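Local coordinates for protein malonyl CoA reductase (malonate semialdehyde-forming) (Sulfolobus tokodaii, PDB 2EP5) that probably catalyses the NADPH-dependent reduction of malonyl-CoA to malonate semialdehyde, as a member of the aspartate-semialdehyde dehydrogenase family, at residues A[170-176]-A[229-234]. Numbering follows the deposited sequence.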
ATOM      1  N   SER A 170     -15.145  30.293 -19.656  1.00 30.98           N
ATOM      2  CA  SER A 170     -15.712  29.460 -18.608  1.00 29.25           C
ATOM      3  C   SER A 170     -14.949  29.603 -17.309  1.00 26.93           C
ATOM      4  O   SER A 170     -13.967  30.344 -17.221  1.00 26.41           O
ATOM      5  CB  SER A 170     -15.650  27.992 -19.016  1.00 30.18           C
ATOM      6  OG  SER A 170     -14.320  27.510 -18.879  1.00 33.14           O
ATOM      7  N   LYS A 171     -15.427  28.888 -16.299  1.00 23.10           N
ATOM      8  CA  LYS A 171     -14.778  28.845 -14.999  1.00 22.54           C
ATOM      9  C   LYS A 171     -14.236  27.416 -14.967  1.00 22.16           C
ATOM     10  O   LYS A 171     -14.994  26.439 -15.044  1.00 22.14           O
ATOM     11  CB  LYS A 171     -15.782  29.084 -13.866  1.00 21.63           C
ATOM     12  CG  LYS A 171     -15.214  28.896 -12.458  1.00 24.16           C
ATOM     13  CD  LYS A 171     -14.067  29.862 -12.147  1.00 25.08           C
ATOM     14  CE  LYS A 171     -13.332  29.462 -10.864  1.00 23.86           C
ATOM     15  NZ  LYS A 171     -12.201  30.378 -10.529  1.00 20.39           N
ATOM     16  N   ILE A 172     -12.916  27.307 -14.892  1.00 21.15           N
ATOM     17  CA  ILE A 172     -12.242  26.017 -14.889  1.00 18.38           C
ATOM     18  C   ILE A 172     -11.971  25.498 -13.496  1.00 18.92           C
ATOM     19  O   ILE A 172     -11.177  26.084 -12.762  1.00 19.86           O
ATOM     20  CB  ILE A 172     -10.889  26.104 -15.627  1.00 16.92           C
ATOM     21  CG1 ILE A 172     -11.127  26.470 -17.091  1.00 13.99           C
ATOM     22  CG2 ILE A 172     -10.142  24.782 -15.507  1.00 14.86           C
ATOM     23  CD1 ILE A 172      -9.913  26.970 -17.787  1.00 13.87           C
ATOM     24  N   ILE A 173     -12.634  24.397 -13.140  1.00 17.71           N
ATOM     25  CA  ILE A 173     -12.436  23.765 -11.844  1.00 18.50           C
ATOM     26  C   ILE A 173     -11.584  22.518 -12.072  1.00 20.05           C
ATOM     27  O   ILE A 173     -11.931  21.654 -12.884  1.00 21.28           O
ATOM     28  CB  ILE A 173     -13.764  23.319 -11.200  1.00 18.13           C
ATOM     29  CG1 ILE A 173     -14.683  24.533 -10.977  1.00 17.49           C
ATOM     30  CG2 ILE A 173     -13.474  22.599  -9.881  1.00 14.75           C
ATOM     31  CD1 ILE A 173     -14.165  25.539  -9.956  1.00 14.63           C
ATOM     32  N   ILE A 174     -10.473  22.419 -11.355  1.00 19.52           N
ATOM     33  CA  ILE A 174      -9.597  21.271 -11.516  1.00 20.38           C
ATOM     34  C   ILE A 174      -9.157  20.614 -10.212  1.00 18.52           C
ATOM     35  O   ILE A 174      -8.775  21.281  -9.259  1.00 16.58           O
ATOM     36  CB  ILE A 174      -8.312  21.648 -12.293  1.00 19.57           C
ATOM     37  CG1 ILE A 174      -8.667  22.215 -13.665  1.00 21.29           C
ATOM     38  CG2 ILE A 174      -7.441  20.422 -12.470  1.00 23.15           C
ATOM     39  CD1 ILE A 174      -7.500  22.907 -14.361  1.00 21.93           C
ATOM     40  N   THR A 175      -9.236  19.293 -10.184  1.00 19.33           N
ATOM     41  CA  THR A 175      -8.776  18.534  -9.038  1.00 20.07           C
ATOM     42  C   THR A 175      -7.686  17.626  -9.595  1.00 18.92           C
ATOM     43  O   THR A 175      -7.917  16.886 -10.556  1.00 17.23           O
ATOM     44  CB  THR A 175      -9.880  17.663  -8.421  1.00 21.57           C
ATOM     45  OG1 THR A 175     -10.935  18.503  -7.929  1.00 26.44           O
ATOM     46  CG2 THR A 175      -9.307  16.839  -7.266  1.00 20.60           C
ATOM     47  N   THR A 176      -6.495  17.705  -9.018  1.00 17.43           N
ATOM     48  CA  THR A 176      -5.398  16.866  -9.484  1.00 17.64           C
ATOM     49  C   THR A 176      -5.002  15.848  -8.418  1.00 18.75           C
ATOM     50  O   THR A 176      -4.902  16.185  -7.239  1.00 18.61           O
ATOM     51  CB  THR A 176      -4.146  17.702  -9.852  1.00 16.00           C
ATOM     52  OG1 THR A 176      -3.626  18.346  -8.679  1.00 16.54           O
ATOM     53  CG2 THR A 176      -4.489  18.749 -10.902  1.00 13.37           C
ATOM     54  N   LEU A 229      -7.745  32.364 -18.582  1.00 31.42           N
ATOM     55  CA  LEU A 229      -8.227  31.147 -17.946  1.00 30.42           C
ATOM     56  C   LEU A 229      -8.466  31.364 -16.461  1.00 30.21           C
ATOM     57  O   LEU A 229      -7.528  31.566 -15.683  1.00 32.15           O
ATOM     58  CB  LEU A 229      -7.230  30.001 -18.158  1.00 28.86           C
ATOM     59  CG  LEU A 229      -7.035  29.534 -19.608  1.00 28.29           C
ATOM     60  CD1 LEU A 229      -5.887  28.557 -19.674  1.00 26.16           C
ATOM     61  CD2 LEU A 229      -8.316  28.896 -20.140  1.00 25.66           C
ATOM     62  N   ASP A 230      -9.734  31.345 -16.072  1.00 27.08           N
ATOM     63  CA  ASP A 230     -10.087  31.523 -14.680  1.00 25.39           C
ATOM     64  C   ASP A 230     -10.211  30.132 -14.073  1.00 24.84           C
ATOM     65  O   ASP A 230     -11.293  29.551 -14.024  1.00 23.95           O
ATOM     66  CB  ASP A 230     -11.405  32.299 -14.566  1.00 24.88           C
ATOM     67  CG  ASP A 230     -11.889  32.424 -13.133  1.00 26.84           C
ATOM     68  OD1 ASP A 230     -11.043  32.423 -12.209  1.00 27.82           O
ATOM     69  OD2 ASP A 230     -13.116  32.531 -12.928  1.00 28.77           O
ATOM     70  N   SER A 231      -9.091  29.591 -13.611  1.00 24.89           N
ATOM     71  CA  SER A 231      -9.119  28.261 -13.034  1.00 27.15           C
ATOM     72  C   SER A 231      -8.846  28.181 -11.541  1.00 25.90           C
ATOM     73  O   SER A 231      -8.009  28.904 -11.007  1.00 26.53           O
ATOM     74  CB  SER A 231      -8.150  27.343 -13.795  1.00 28.22           C
ATOM     75  OG  SER A 231      -6.988  28.042 -14.201  1.00 34.69           O
ATOM     76  N   THR A 232      -9.582  27.296 -10.874  1.00 24.07           N
ATOM     77  CA  THR A 232      -9.423  27.060  -9.445  1.00 24.36           C
ATOM     78  C   THR A 232      -9.025  25.583  -9.331  1.00 23.46           C
ATOM     79  O   THR A 232      -9.739  24.690  -9.798  1.00 21.43           O
ATOM     80  CB  THR A 232     -10.742  27.342  -8.679  1.00 24.01           C
ATOM     81  OG1 THR A 232     -11.000  28.750  -8.695  1.00 27.36           O
ATOM     82  CG2 THR A 232     -10.648  26.880  -7.235  1.00 22.07           C
ATOM     83  N   VAL A 233      -7.877  25.322  -8.724  1.00 21.81           N
ATOM     84  CA  VAL A 233      -7.421  23.947  -8.631  1.00 20.68           C
ATOM     85  C   VAL A 233      -7.128  23.451  -7.235  1.00 19.51           C
ATOM     86  O   VAL A 233      -6.703  24.207  -6.367  1.00 20.36           O
ATOM     87  CB  VAL A 233      -6.187  23.715  -9.572  1.00 20.45           C
ATOM     88  CG1 VAL A 233      -5.754  25.044 -10.196  1.00 20.69           C
ATOM     89  CG2 VAL A 233      -5.041  23.064  -8.828  1.00 16.80           C
ATOM     90  N   THR A 234      -7.383  22.165  -7.037  1.00 18.67           N
ATOM     91  CA  THR A 234      -7.151  21.497  -5.766  1.00 20.51           C
ATOM     92  C   THR A 234      -6.227  20.316  -6.055  1.00 20.87           C
ATOM     93  O   THR A 234      -6.618  19.361  -6.743  1.00 20.24           O
ATOM     94  CB  THR A 234      -8.484  20.995  -5.178  1.00 21.47           C
ATOM     95  OG1 THR A 234      -9.404  22.095  -5.109  1.00 21.97           O
ATOM     96  CG2 THR A 234      -8.283  20.415  -3.784  1.00 19.28           C
TER
HETATM   97  O   HOH W   1     -10.693  22.908  -7.069  1.00 26.97           O
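K171 reaches over its neighbouring strand and plants its ammonium between two side chains there. NZ makes a salt bridge of 2.9 Å to OD1 of D230, met from above the carboxylate plane, and a hydrogen bond of 2.7 Å to OG1 of T232. The chain starts with CG anti to the backbone N (chi1 173°) and then bends at chi2 (61°), which swings the amine across to the second strand. The second subunit packs on this face, against K171, I173, T232 and T234, and joins in: its N317 O accepts from NZ, its N317 ND2 bonds the other carboxylate oxygen of D230, OD2, and its E316 OE1 bonds T232 OG1. A methionine in place of K171 would probably leave D230 without its cationic mate and T232 without this donor, weakening a polar cluster shared by two subunits.

The axes of 171-176 and 230-234 run parallel, 17° apart. I172 and I174 each use N and O toward 229-234, in the zigzag of parallel strands: I172 N donates to D230 O and I172 O accepts from T232 N; I174 N donates to T232 O (2.8 Å) and I174 O accepts from T234 N. T176 N to T234 O continues the series. CA-H...O contacts fill in between, as from S231 CA to I172 O (3.0 Å).

Strand 230-237 is the edge strand, within this chain, of the mixed sheet of the dimerisation domain, and 171-178 separates it from strand 244-251, which carries H244, the predicted proton acceptor.

On the face of I172, S231, I174 and V233 the contact is mainly apolar. CD1 of I172 meets CD2 of L229 at 3.4 Å, while CB of I174 lies 4.0 Å from CB of V233. Helix 164-168 packs on I172 and L229, and helix 204-215 on S231 and V233.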